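Local structure of rutinosidase (Aspergillus niger, 6I1A) at residues His266-Glu271 against Val301-Ile306; Ser275-Leu280 against Lys318-Ala323; Tyr283-Ala288 against Leu325-Ser330; Ser335-Ala340 against Trp358-Phe363. The protein hydrolyses beta-glycosidic bonds of rutinosides as a secreted family 5 glycoside hydrolase, and probably also acts on beta-1,3-glucans. One frame throughout, in Å; residues are numbered along the deposited sequence. Where two conformers were deposited one is given.

Contact 1 of 4, residues His266-Glu271 against Val301-Ile306; sequences HHYYYE and VGEWAI
His266 and Glu303 sit level with each other on neighbouring parallel strands, 261-269 and 299-308, of the TIM barrel. Helix 280-290 links the two strands in a beta-alpha-beta unit, and the axes of the short segments run almost in the same direction, 4.8 Å apart.

Backbone bonding between them is sparse. His267 N donates to Glu303 O at 3.0 Å with an N-H...O angle of 158°. Farther along the strands drift apart, and a water fills the gap by accepting from Tyr269 N and donating to Ala305 O. The buried carbonyl His267 O has no hydrogen-bond partner in the model; it is approached by Trp304 CA, in a CA-H...O contact of 3.2 Å, and by CB of the same residue.

Stacking comes next. Glu303 CG lies over the centre of the His266 ring, 3.7 Å from the centroid and 11° off the normal, a CH-pi contact. Because the Glu303 chain is extended beyond CG, its carboxylate continues across the same ring with the two planes only 21° apart.

Polar bonds hold these groups in place. Tyr268 OH donates to Glu303 OE1 at 2.6 Å, on the anti side and tilted somewhat out of the carboxylate plane, while OE2 forms a salt bridge with Arg92. His266 is fixed at both nitrogens, ND1 by Glu194 and NE2 by Asp264. This network lies toward the C-terminal ends of the strands, where TIM-barrel glycosidases build their active sites.

The Tyr268 ring is also packed, with Trp304 CA over one face, and its CE1 touches Ala305 CB at 3.9 Å.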
# COMPACT_ATOMS: atom_id res chain seq x y z
N HIS A 266 -11.79 0.84 -7.44
CA HIS A 266 -11.63 2.31 -7.46
C HIS A 266 -10.16 2.61 -7.24
O HIS A 266 -9.60 2.18 -6.23
CB HIS A 266 -12.45 2.97 -6.34
CG HIS A 266 -13.91 2.86 -6.55
ND1 HIS A 266 -14.83 3.43 -5.65
CD2 HIS A 266 -14.63 2.30 -7.53
CE1 HIS A 266 -16.06 3.18 -6.10
NE2 HIS A 266 -15.99 2.46 -7.25
N HIS A 267 -9.52 3.30 -8.17
CA HIS A 267 -8.06 3.58 -8.09
C HIS A 267 -7.81 5.08 -8.17
O HIS A 267 -8.07 5.68 -9.23
CB HIS A 267 -7.32 2.86 -9.25
CG HIS A 267 -7.41 1.38 -9.18
ND1 HIS A 267 -7.13 0.67 -8.04
CD2 HIS A 267 -7.78 0.49 -10.14
CE1 HIS A 267 -7.28 -0.64 -8.33
NE2 HIS A 267 -7.70 -0.78 -9.60
N TYR A 268 -7.28 5.62 -7.09
CA TYR A 268 -6.94 7.04 -6.98
C TYR A 268 -5.52 7.21 -6.51
O TYR A 268 -4.89 6.31 -5.97
CB TYR A 268 -7.93 7.72 -6.01
CG TYR A 268 -9.33 7.87 -6.54
CD1 TYR A 268 -9.60 8.80 -7.52
CD2 TYR A 268 -10.38 7.08 -6.08
CE1 TYR A 268 -10.89 9.03 -7.98
CE2 TYR A 268 -11.67 7.33 -6.52
CZ TYR A 268 -11.91 8.28 -7.47
OH TYR A 268 -13.23 8.57 -7.83
N TYR A 269 -5.02 8.41 -6.76
CA TYR A 269 -3.56 8.73 -6.60
C TYR A 269 -3.31 10.03 -5.88
O TYR A 269 -2.15 10.42 -5.79
CB TYR A 269 -2.90 8.73 -7.97
CG TYR A 269 -3.19 7.47 -8.72
CD1 TYR A 269 -2.53 6.27 -8.50
CD2 TYR A 269 -4.18 7.46 -9.69
CE1 TYR A 269 -2.89 5.10 -9.13
CE2 TYR A 269 -4.56 6.30 -10.33
CZ TYR A 269 -3.93 5.10 -10.05
OH TYR A 269 -4.29 3.93 -10.64
N TYR A 270 -4.34 10.71 -5.38
CA TYR A 270 -4.25 12.14 -5.00
C TYR A 270 -3.81 12.31 -3.55
O TYR A 270 -3.53 13.46 -3.14
CB TYR A 270 -5.59 12.87 -5.25
CG TYR A 270 -6.77 12.32 -4.49
CD1 TYR A 270 -7.02 12.65 -3.17
CD2 TYR A 270 -7.66 11.45 -5.07
CE1 TYR A 270 -8.07 12.08 -2.46
CE2 TYR A 270 -8.74 10.89 -4.39
CZ TYR A 270 -8.96 11.23 -3.08
OH TYR A 270 -10.06 10.69 -2.40
N GLU A 271 -3.72 11.22 -2.76
CA GLU A 271 -3.09 11.33 -1.42
C GLU A 271 -2.40 10.01 -1.07
O GLU A 271 -2.68 8.95 -1.64
CB GLU A 271 -4.13 11.67 -0.36
CG GLU A 271 -5.22 10.64 -0.21
CD GLU A 271 -6.39 11.07 0.69
OE1 GLU A 271 -6.52 12.25 0.99
OE2 GLU A 271 -7.23 10.18 0.97
N VAL A 301 -13.02 -0.74 -13.67
CA VAL A 301 -12.44 0.29 -12.81
C VAL A 301 -13.47 1.40 -12.75
O VAL A 301 -13.46 2.35 -13.57
CB VAL A 301 -11.06 0.75 -13.31
CG1 VAL A 301 -10.52 1.85 -12.42
CG2 VAL A 301 -10.12 -0.43 -13.31
N GLY A 302 -14.45 1.27 -11.86
CA GLY A 302 -15.60 2.19 -11.87
C GLY A 302 -15.33 3.60 -11.42
O GLY A 302 -16.24 4.45 -11.63
N GLU A 303 -14.23 3.85 -10.76
CA GLU A 303 -13.82 5.22 -10.42
C GLU A 303 -12.30 5.28 -10.51
O GLU A 303 -11.60 4.40 -9.99
CB GLU A 303 -14.19 5.67 -9.02
CG GLU A 303 -15.67 5.77 -8.75
CD GLU A 303 -15.99 6.38 -7.41
OE1 GLU A 303 -15.11 7.07 -6.77
OE2 GLU A 303 -17.12 6.15 -6.91
N TRP A 304 -11.82 6.40 -11.06
CA TRP A 304 -10.40 6.78 -11.07
C TRP A 304 -10.31 8.22 -11.52
O TRP A 304 -11.26 8.79 -12.09
CB TRP A 304 -9.55 5.85 -11.96
CG TRP A 304 -9.76 6.07 -13.44
CD1 TRP A 304 -10.86 5.84 -14.20
CD2 TRP A 304 -8.77 6.65 -14.33
NE1 TRP A 304 -10.61 6.17 -15.51
CE2 TRP A 304 -9.35 6.68 -15.63
CE3 TRP A 304 -7.46 7.11 -14.15
CZ2 TRP A 304 -8.61 7.12 -16.73
CZ3 TRP A 304 -6.74 7.54 -15.25
CH2 TRP A 304 -7.35 7.54 -16.49
N ALA A 305 -9.15 8.84 -11.27
CA ALA A 305 -8.85 10.18 -11.74
C ALA A 305 -7.35 10.35 -11.75
O ALA A 305 -6.66 9.61 -11.10
CB ALA A 305 -9.55 11.24 -10.92
N ILE A 306 -6.87 11.39 -12.46
CA ILE A 306 -5.40 11.58 -12.70
C ILE A 306 -4.73 12.49 -11.69
O ILE A 306 -3.49 12.65 -11.83
CB ILE A 306 -5.13 12.07 -14.13
CG1 ILE A 306 -5.73 13.43 -14.40
CG2 ILE A 306 -5.52 11.04 -15.12
CD1 ILE A 306 -5.10 14.10 -15.64
O HOH W 1 -6.28 10.47 -8.40

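Contact 2 of 4, residues Ser275-Leu280 against Lys318-Ala323; sequences SSSENL and KRNVLA
Asn320 and Arg319, consecutive residues of helix 317-331, grip the carbonyls of Ser277 and Glu278 in the loop that leads from a strand of the TIM barrel into helix 280-290. The loop contains an ST motif: Ser276 OG accepts from Asn279 N, and Asn279 OD1 in turn accepts from Ser276 N, so the turn is braced by its own side chains as well as by the helix.

The side chain of Asn320 can be followed outward from its root. CB packs on Leu280 CD2 at 3.8 Å, and CG rests against the same methyl, the two side chains crossing at a slant. At the tip the amide divides its work. ND2 donates to Ser277 O at 3.0 Å with an N-H...O angle of 159°, and that oxygen lies close to the amide plane. OD1 turns back to its own helix and accepts from Arg319 NH1 at 2.8 Å, which helps to fix which way round the amide sits.

Arg319 sets out with CG anti to its own backbone nitrogen (chi1 173°), then bends at chi2 and chi3, which brings the guanidinium edge to the loop. NH1 and NH2 both donate to Glu278 O, NH2 at 3.0 Å; NH1 adds a weak bond to Ser277 O. The guanidinium is thus held through one end by several acceptors at once. The Glu278 side chain, bent at chi2, curls back toward the helix and approaches at about a right angle, closing a salt bridge from OE2 to Arg319 NH2 at 3.2 Å.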
# COMPACT_ATOMS: atom_id res chain seq x y z
N SER A 275 3.11 9.72 -5.59
CA SER A 275 2.72 9.89 -6.98
C SER A 275 2.96 11.34 -7.47
O SER A 275 2.79 12.29 -6.69
CB SER A 275 1.31 9.49 -7.20
OG SER A 275 0.46 10.28 -6.41
N SER A 276 3.28 11.45 -8.75
CA SER A 276 3.40 12.74 -9.44
C SER A 276 2.71 12.64 -10.79
O SER A 276 2.44 11.53 -11.29
CB SER A 276 4.87 13.10 -9.63
OG SER A 276 5.48 12.16 -10.51
N SER A 277 2.54 13.76 -11.50
CA SER A 277 2.07 13.64 -12.89
C SER A 277 3.06 12.84 -13.74
O SER A 277 2.65 12.09 -14.62
CB SER A 277 1.73 14.93 -13.52
OG SER A 277 0.69 15.61 -12.82
N GLU A 278 4.37 13.04 -13.50
CA GLU A 278 5.39 12.37 -14.32
C GLU A 278 5.32 10.86 -14.14
O GLU A 278 5.45 10.14 -15.14
CB GLU A 278 6.78 12.89 -13.94
CG GLU A 278 7.89 12.29 -14.79
CD GLU A 278 7.73 12.61 -16.28
OE1 GLU A 278 7.41 13.76 -16.55
OE2 GLU A 278 7.79 11.69 -17.14
N ASN A 279 5.17 10.37 -12.90
CA ASN A 279 5.26 8.92 -12.63
C ASN A 279 3.88 8.26 -12.58
O ASN A 279 3.82 7.03 -12.35
CB ASN A 279 6.07 8.64 -11.36
CG ASN A 279 5.40 9.02 -10.08
OD1 ASN A 279 4.16 9.13 -10.02
ND2 ASN A 279 6.18 9.21 -9.03
N LEU A 280 2.81 9.03 -12.83
CA LEU A 280 1.45 8.47 -12.64
C LEU A 280 1.28 7.19 -13.42
O LEU A 280 0.64 6.25 -12.93
CB LEU A 280 0.41 9.50 -13.04
CG LEU A 280 -0.99 9.14 -12.52
CD1 LEU A 280 -1.11 9.46 -11.05
CD2 LEU A 280 -2.07 9.83 -13.31
N LYS A 318 -3.21 14.93 -20.80
CA LYS A 318 -3.64 14.07 -21.94
C LYS A 318 -2.92 12.71 -21.88
O LYS A 318 -3.58 11.67 -22.00
CB LYS A 318 -3.40 14.75 -23.29
CG LYS A 318 -3.70 13.89 -24.51
CD LYS A 318 -3.59 14.64 -25.82
CE LYS A 318 -4.00 13.80 -27.01
NZ LYS A 318 -3.75 14.50 -28.30
N ARG A 319 -1.60 12.74 -21.69
CA ARG A 319 -0.79 11.49 -21.62
C ARG A 319 -1.32 10.60 -20.49
O ARG A 319 -1.45 9.39 -20.71
CB ARG A 319 0.68 11.85 -21.41
CG ARG A 319 1.59 10.65 -21.15
CD ARG A 319 1.82 10.44 -19.66
NE ARG A 319 3.23 10.28 -19.38
CZ ARG A 319 3.81 10.49 -18.20
NH1 ARG A 319 3.10 10.88 -17.17
NH2 ARG A 319 5.11 10.30 -18.08
N ASN A 320 -1.62 11.19 -19.33
CA ASN A 320 -2.08 10.45 -18.13
C ASN A 320 -3.48 9.86 -18.34
O ASN A 320 -3.69 8.70 -17.97
CB ASN A 320 -1.94 11.30 -16.86
CG ASN A 320 -0.50 11.42 -16.41
OD1 ASN A 320 0.31 10.56 -16.72
ND2 ASN A 320 -0.18 12.47 -15.68
N VAL A 321 -4.42 10.64 -18.87
CA VAL A 321 -5.79 10.08 -19.12
C VAL A 321 -5.70 8.94 -20.10
O VAL A 321 -6.30 7.85 -19.90
CB VAL A 321 -6.79 11.13 -19.63
CG1 VAL A 321 -8.15 10.52 -19.97
CG2 VAL A 321 -6.98 12.22 -18.66
N LEU A 322 -4.98 9.13 -21.23
CA LEU A 322 -4.89 8.07 -22.23
C LEU A 322 -4.17 6.84 -21.69
O LEU A 322 -4.57 5.70 -22.00
CB LEU A 322 -4.21 8.61 -23.50
CG LEU A 322 -5.01 9.69 -24.24
CD1 LEU A 322 -4.21 10.14 -25.46
CD2 LEU A 322 -6.36 9.20 -24.67
N ALA A 323 -3.12 7.04 -20.88
CA ALA A 323 -2.40 5.91 -20.26
C ALA A 323 -3.37 5.08 -19.40
O ALA A 323 -3.38 3.85 -19.42
CB ALA A 323 -1.20 6.37 -19.47

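Contact 3 of 4, residues Tyr283-Ala288 against Leu325-Ser330; sequences YILADA and LETWSS. With EDO (1,2-ethanediol), chain Q.
Helices 280-290 and 317-331 are neighbours in the outer helical layer of the TIM barrel, and the segments 283-288 and 325-330 form part of their interface. The short axes run 9.8 Å apart and only 9° from parallel, and no hydrogen bond crosses between the segments; the contact is packing alone.

Thr327 and Trp328 face the first helix. Thr327 CG2 presses on Ala288 CB at 3.4 Å, tighter than usual for two carbons. The hydroxyl helps to set this orientation: OG1 bonds to Ala323 O one turn back in its helix, while CG2, anti to the backbone nitrogen, is directed across the interface. Ile284 CG2 meets Thr327 CB at 3.8 Å and also lies over one face of the Trp328 six-membered ring, 4.1 Å from its centroid, a CH-pi contact displaced toward the rim.

The far edge of that indole reaches the helix itself, with CH2 at 3.6 Å from Ile284 O and at 3.8 Å from Asp287 CB, the latter near the ring plane. Inward, Trp328 also meets His267 and Trp304 of the strands. Near-parallel helices packed side by side, with Trp328 reaching from one of them to the strands beneath, belong to the outer layer of a beta/alpha barrel.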
# COMPACT_ATOMS: atom_id res chain seq x y z
N TYR A 283 2.14 4.13 -11.42
CA TYR A 283 1.16 3.83 -10.33
C TYR A 283 -0.08 3.19 -10.93
O TYR A 283 -0.69 2.24 -10.36
CB TYR A 283 0.81 5.07 -9.52
CG TYR A 283 1.86 5.44 -8.50
CD1 TYR A 283 2.95 6.22 -8.82
CD2 TYR A 283 1.77 4.95 -7.22
CE1 TYR A 283 3.95 6.48 -7.90
CE2 TYR A 283 2.74 5.25 -6.27
CZ TYR A 283 3.82 6.04 -6.60
OH TYR A 283 4.84 6.30 -5.70
N ILE A 284 -0.53 3.68 -12.09
CA ILE A 284 -1.68 3.08 -12.80
C ILE A 284 -1.35 1.62 -13.16
O ILE A 284 -2.17 0.69 -12.94
CB ILE A 284 -2.01 3.93 -14.05
CG1 ILE A 284 -2.68 5.24 -13.62
CG2 ILE A 284 -2.88 3.21 -15.07
CD1 ILE A 284 -2.78 6.29 -14.72
N LEU A 285 -0.17 1.40 -13.77
CA LEU A 285 0.19 0.04 -14.16
C LEU A 285 0.32 -0.86 -12.91
O LEU A 285 -0.11 -2.02 -12.98
CB LEU A 285 1.49 0.06 -14.98
CG LEU A 285 1.98 -1.31 -15.49
CD1 LEU A 285 0.94 -1.93 -16.39
CD2 LEU A 285 3.30 -1.15 -16.23
N ALA A 286 0.83 -0.36 -11.80
CA ALA A 286 0.94 -1.16 -10.57
C ALA A 286 -0.45 -1.63 -10.10
O ALA A 286 -0.66 -2.83 -9.76
CB ALA A 286 1.66 -0.38 -9.48
N ASP A 287 -1.42 -0.74 -10.12
CA ASP A 287 -2.79 -1.10 -9.74
C ASP A 287 -3.31 -2.17 -10.68
O ASP A 287 -3.96 -3.14 -10.27
CB ASP A 287 -3.69 0.14 -9.75
CG ASP A 287 -3.48 1.07 -8.58
OD1 ASP A 287 -2.86 0.65 -7.55
OD2 ASP A 287 -3.96 2.21 -8.65
N ALA A 288 -3.14 -1.98 -11.98
CA ALA A 288 -3.68 -2.94 -12.93
C ALA A 288 -3.02 -4.31 -12.77
O ALA A 288 -3.68 -5.38 -12.89
CB ALA A 288 -3.51 -2.49 -14.38
N LEU A 325 -6.77 5.00 -19.52
CA LEU A 325 -7.79 4.33 -20.33
C LEU A 325 -7.24 3.04 -20.95
O LEU A 325 -7.88 1.96 -20.92
CB LEU A 325 -8.31 5.24 -21.44
CG LEU A 325 -9.11 6.42 -20.94
CD1 LEU A 325 -9.56 7.28 -22.12
CD2 LEU A 325 -10.36 6.03 -20.19
N GLU A 326 -6.05 3.13 -21.52
CA GLU A 326 -5.45 1.98 -22.22
C GLU A 326 -5.16 0.83 -21.24
O GLU A 326 -5.37 -0.36 -21.57
CB GLU A 326 -4.14 2.36 -22.95
CG GLU A 326 -4.34 3.17 -24.21
CD GLU A 326 -3.05 3.69 -24.81
OE1 GLU A 326 -3.16 4.69 -25.57
OE2 GLU A 326 -1.92 3.20 -24.36
N THR A 327 -4.70 1.17 -20.03
CA THR A 327 -4.33 0.17 -19.02
C THR A 327 -5.60 -0.52 -18.53
O THR A 327 -5.63 -1.74 -18.47
CB THR A 327 -3.55 0.82 -17.91
OG1 THR A 327 -2.37 1.48 -18.41
CG2 THR A 327 -3.12 -0.21 -16.89
N TRP A 328 -6.59 0.24 -18.13
CA TRP A 328 -7.79 -0.40 -17.56
C TRP A 328 -8.50 -1.25 -18.59
O TRP A 328 -9.18 -2.25 -18.20
CB TRP A 328 -8.75 0.61 -16.99
CG TRP A 328 -8.20 1.62 -16.03
CD1 TRP A 328 -8.40 2.97 -16.06
CD2 TRP A 328 -7.27 1.42 -14.94
NE1 TRP A 328 -7.76 3.59 -15.06
CE2 TRP A 328 -7.05 2.68 -14.32
CE3 TRP A 328 -6.67 0.31 -14.36
CZ2 TRP A 328 -6.26 2.86 -13.18
CZ3 TRP A 328 -5.87 0.49 -13.24
CH2 TRP A 328 -5.65 1.74 -12.65
N SER A 329 -8.46 -0.90 -19.90
CA SER A 329 -9.20 -1.71 -20.89
C SER A 329 -8.40 -2.94 -21.35
O SER A 329 -9.02 -3.80 -22.04
CB SER A 329 -9.69 -0.85 -22.01
OG SER A 329 -8.59 -0.29 -22.66
N SER A 330 -7.14 -3.00 -21.02
CA SER A 330 -6.26 -4.15 -21.36
C SER A 330 -6.28 -5.20 -20.27
O SER A 330 -6.52 -6.38 -20.57
CB SER A 330 -4.89 -3.73 -21.68
OG SER A 330 -4.20 -4.86 -22.21
C1 EDO Q . -1.41 -2.71 -22.06
O1 EDO Q . -2.19 -3.36 -23.03
C2 EDO Q . -1.81 -1.33 -21.74
O2 EDO Q . -1.51 -0.47 -22.84

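Contact 4 of 4, residues Ser335-Ala340 against Trp358-Phe363; sequences SSYWTA and WCYETF. With EDO (1,2-ethanediol), chain L.
Thr339 and Ala340, just past barrel strand 334-337, share backbone bonds with Trp358 and the start of helix 360-365. Thr339 N donates to Trp358 O at 3.1 Å. In return Tyr360 N reaches Thr339 O at 2.9 Å, nearly straight at 169°, and Glu361 N reaches Ala340 O at 3.1 Å. Two N-H groups of the first helical turn are therefore satisfied by the chain leaving the strand.

The peptide bond before Thr339 is cis, and it follows Trp338; a non-proline cis peptide after a tryptophan at the end of the last barrel strand is a known feature of clan A glycosidases. Beside it Trp358 CE3 sits 3.2 Å from Trp338 O, and the two indoles meet rim to rim.

Next comes an aromatic cluster. Tyr337, with CG anti to its backbone nitrogen, meets both other rings: its CB touches Tyr360 CD1 at 3.5 Å, the planes oblique, while Phe363 turns its edge toward the Tyr337 face, offset, with centroids 5.5 Å apart and planes at 79°.

Farther out, Tyr337 OH is bonded to Tyr357 O and Ile306 N, Trp358 NE1 to Gln307, and Thr339 OG1 to Asn26 and Gly28 of the first barrel strand and the loop after it. The helix begins at its N-cap, Cys359, where SG accepts a weak bond from Thr362 N at 3.7 Å.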
# COMPACT_ATOMS: atom_id res chain seq x y z
N SER A 335 -13.20 1.19 -17.78
CA SER A 335 -13.19 2.10 -16.64
C SER A 335 -14.24 3.18 -16.82
O SER A 335 -14.68 3.45 -17.94
CB SER A 335 -11.81 2.69 -16.43
OG SER A 335 -11.42 3.45 -17.60
N SER A 336 -14.53 3.85 -15.72
CA SER A 336 -15.37 5.06 -15.75
C SER A 336 -14.75 6.14 -14.90
O SER A 336 -14.49 5.97 -13.71
CB SER A 336 -16.85 4.84 -15.37
OG SER A 336 -17.04 4.08 -14.21
N TYR A 337 -14.45 7.29 -15.52
CA TYR A 337 -13.72 8.40 -14.89
C TYR A 337 -14.62 9.13 -13.92
O TYR A 337 -15.83 9.29 -14.14
CB TYR A 337 -13.27 9.37 -16.00
CG TYR A 337 -12.14 10.26 -15.58
CD1 TYR A 337 -10.84 9.84 -15.70
CD2 TYR A 337 -12.36 11.50 -15.03
CE1 TYR A 337 -9.79 10.63 -15.32
CE2 TYR A 337 -11.30 12.30 -14.57
CZ TYR A 337 -10.01 11.84 -14.71
OH TYR A 337 -8.95 12.60 -14.28
N TRP A 338 -14.02 9.61 -12.84
CA TRP A 338 -14.69 10.51 -11.87
C TRP A 338 -14.20 11.91 -12.22
O TRP A 338 -13.06 12.21 -11.86
CB TRP A 338 -14.39 10.17 -10.42
CG TRP A 338 -15.27 10.93 -9.47
CD1 TRP A 338 -15.13 12.18 -8.95
CD2 TRP A 338 -16.56 10.46 -9.01
NE1 TRP A 338 -16.20 12.50 -8.17
CE2 TRP A 338 -17.10 11.46 -8.20
CE3 TRP A 338 -17.28 9.26 -9.16
CZ2 TRP A 338 -18.32 11.33 -7.53
CZ3 TRP A 338 -18.49 9.14 -8.53
CH2 TRP A 338 -19.00 10.14 -7.73
N THR A 339 -15.00 12.78 -12.83
CA THR A 339 -16.43 12.67 -13.13
C THR A 339 -16.74 13.50 -14.36
O THR A 339 -15.85 14.26 -14.88
CB THR A 339 -17.21 13.09 -11.89
OG1 THR A 339 -18.62 12.93 -12.12
CG2 THR A 339 -16.96 14.51 -11.44
N ALA A 340 -17.96 13.43 -14.89
CA ALA A 340 -18.32 14.12 -16.14
C ALA A 340 -18.14 15.63 -16.00
O ALA A 340 -17.53 16.23 -16.95
CB ALA A 340 -19.76 13.80 -16.48
N TRP A 358 -10.20 16.78 -12.82
CA TRP A 358 -11.38 15.93 -12.46
C TRP A 358 -12.58 16.14 -13.39
O TRP A 358 -13.60 15.48 -13.13
CB TRP A 358 -11.76 16.18 -11.01
CG TRP A 358 -10.78 15.73 -9.99
CD1 TRP A 358 -9.67 16.40 -9.61
CD2 TRP A 358 -10.85 14.55 -9.20
NE1 TRP A 358 -9.04 15.70 -8.61
CE2 TRP A 358 -9.74 14.52 -8.35
CE3 TRP A 358 -11.74 13.46 -9.18
CZ2 TRP A 358 -9.50 13.49 -7.44
CZ3 TRP A 358 -11.51 12.45 -8.28
CH2 TRP A 358 -10.43 12.44 -7.41
N CYS A 359 -12.50 16.98 -14.42
CA CYS A 359 -13.64 17.27 -15.32
C CYS A 359 -13.47 16.58 -16.63
O CYS A 359 -12.65 17.01 -17.49
CB CYS A 359 -13.81 18.76 -15.49
SG CYS A 359 -15.31 19.11 -16.43
N TYR A 360 -14.16 15.49 -16.86
CA TYR A 360 -13.97 14.74 -18.11
C TYR A 360 -14.42 15.55 -19.33
O TYR A 360 -13.86 15.41 -20.39
CB TYR A 360 -14.72 13.41 -18.06
CG TYR A 360 -14.18 12.37 -18.98
CD1 TYR A 360 -13.08 11.61 -18.64
CD2 TYR A 360 -14.69 12.19 -20.26
CE1 TYR A 360 -12.59 10.63 -19.47
CE2 TYR A 360 -14.22 11.20 -21.11
CZ TYR A 360 -13.16 10.39 -20.71
OH TYR A 360 -12.66 9.39 -21.51
N GLU A 361 -15.48 16.36 -19.22
CA GLU A 361 -15.98 17.14 -20.38
C GLU A 361 -14.87 18.11 -20.82
O GLU A 361 -14.76 18.31 -22.03
CB GLU A 361 -17.25 17.89 -20.04
CG GLU A 361 -18.46 16.96 -19.95
CD GLU A 361 -19.79 17.69 -19.85
OE1 GLU A 361 -19.76 18.87 -19.53
OE2 GLU A 361 -20.79 17.02 -19.86
N THR A 362 -14.09 18.62 -19.88
CA THR A 362 -12.94 19.51 -20.25
C THR A 362 -12.01 18.72 -21.15
O THR A 362 -11.52 19.24 -22.20
CB THR A 362 -12.22 20.00 -19.01
OG1 THR A 362 -13.09 20.89 -18.32
CG2 THR A 362 -10.92 20.69 -19.36
N PHE A 363 -11.68 17.48 -20.81
CA PHE A 363 -10.78 16.67 -21.65
C PHE A 363 -11.32 16.52 -23.06
O PHE A 363 -10.60 16.51 -24.07
CB PHE A 363 -10.55 15.29 -21.04
CG PHE A 363 -9.98 15.29 -19.65
CD1 PHE A 363 -9.21 16.30 -19.14
CD2 PHE A 363 -10.21 14.19 -18.82
CE1 PHE A 363 -8.64 16.25 -17.89
CE2 PHE A 363 -9.66 14.14 -17.56
CZ PHE A 363 -8.84 15.14 -17.10
C1 EDO L . -13.54 7.69 -24.19
O1 EDO L . -13.66 9.00 -23.80
C2 EDO L . -12.32 7.39 -24.96
O2 EDO L . -12.23 5.96 -25.14

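The four contacts follow neighbouring layers of one TIM barrel. Contact 1 joins strands 261-269 and 299-308; contact 3, about 11 Å away centre to centre, joins the helices outside them, and contact 2, about 12 Å from contact 1 between centres, ties the loop before helix 280-290 to helix 317-331, which contact 3 also uses. Along the chain the segments of these three alternate, so each loop of chain closed by one contact overlaps those of the others. Contact 4 comes later in series, its centre about 11 Å from that of contact 1, and bonds to it through Val301 O and Ser336 N. Inner strands, outer helices and the C-terminal segment are thereby joined; Trp328 packs on Trp304, and Val321 on Phe363.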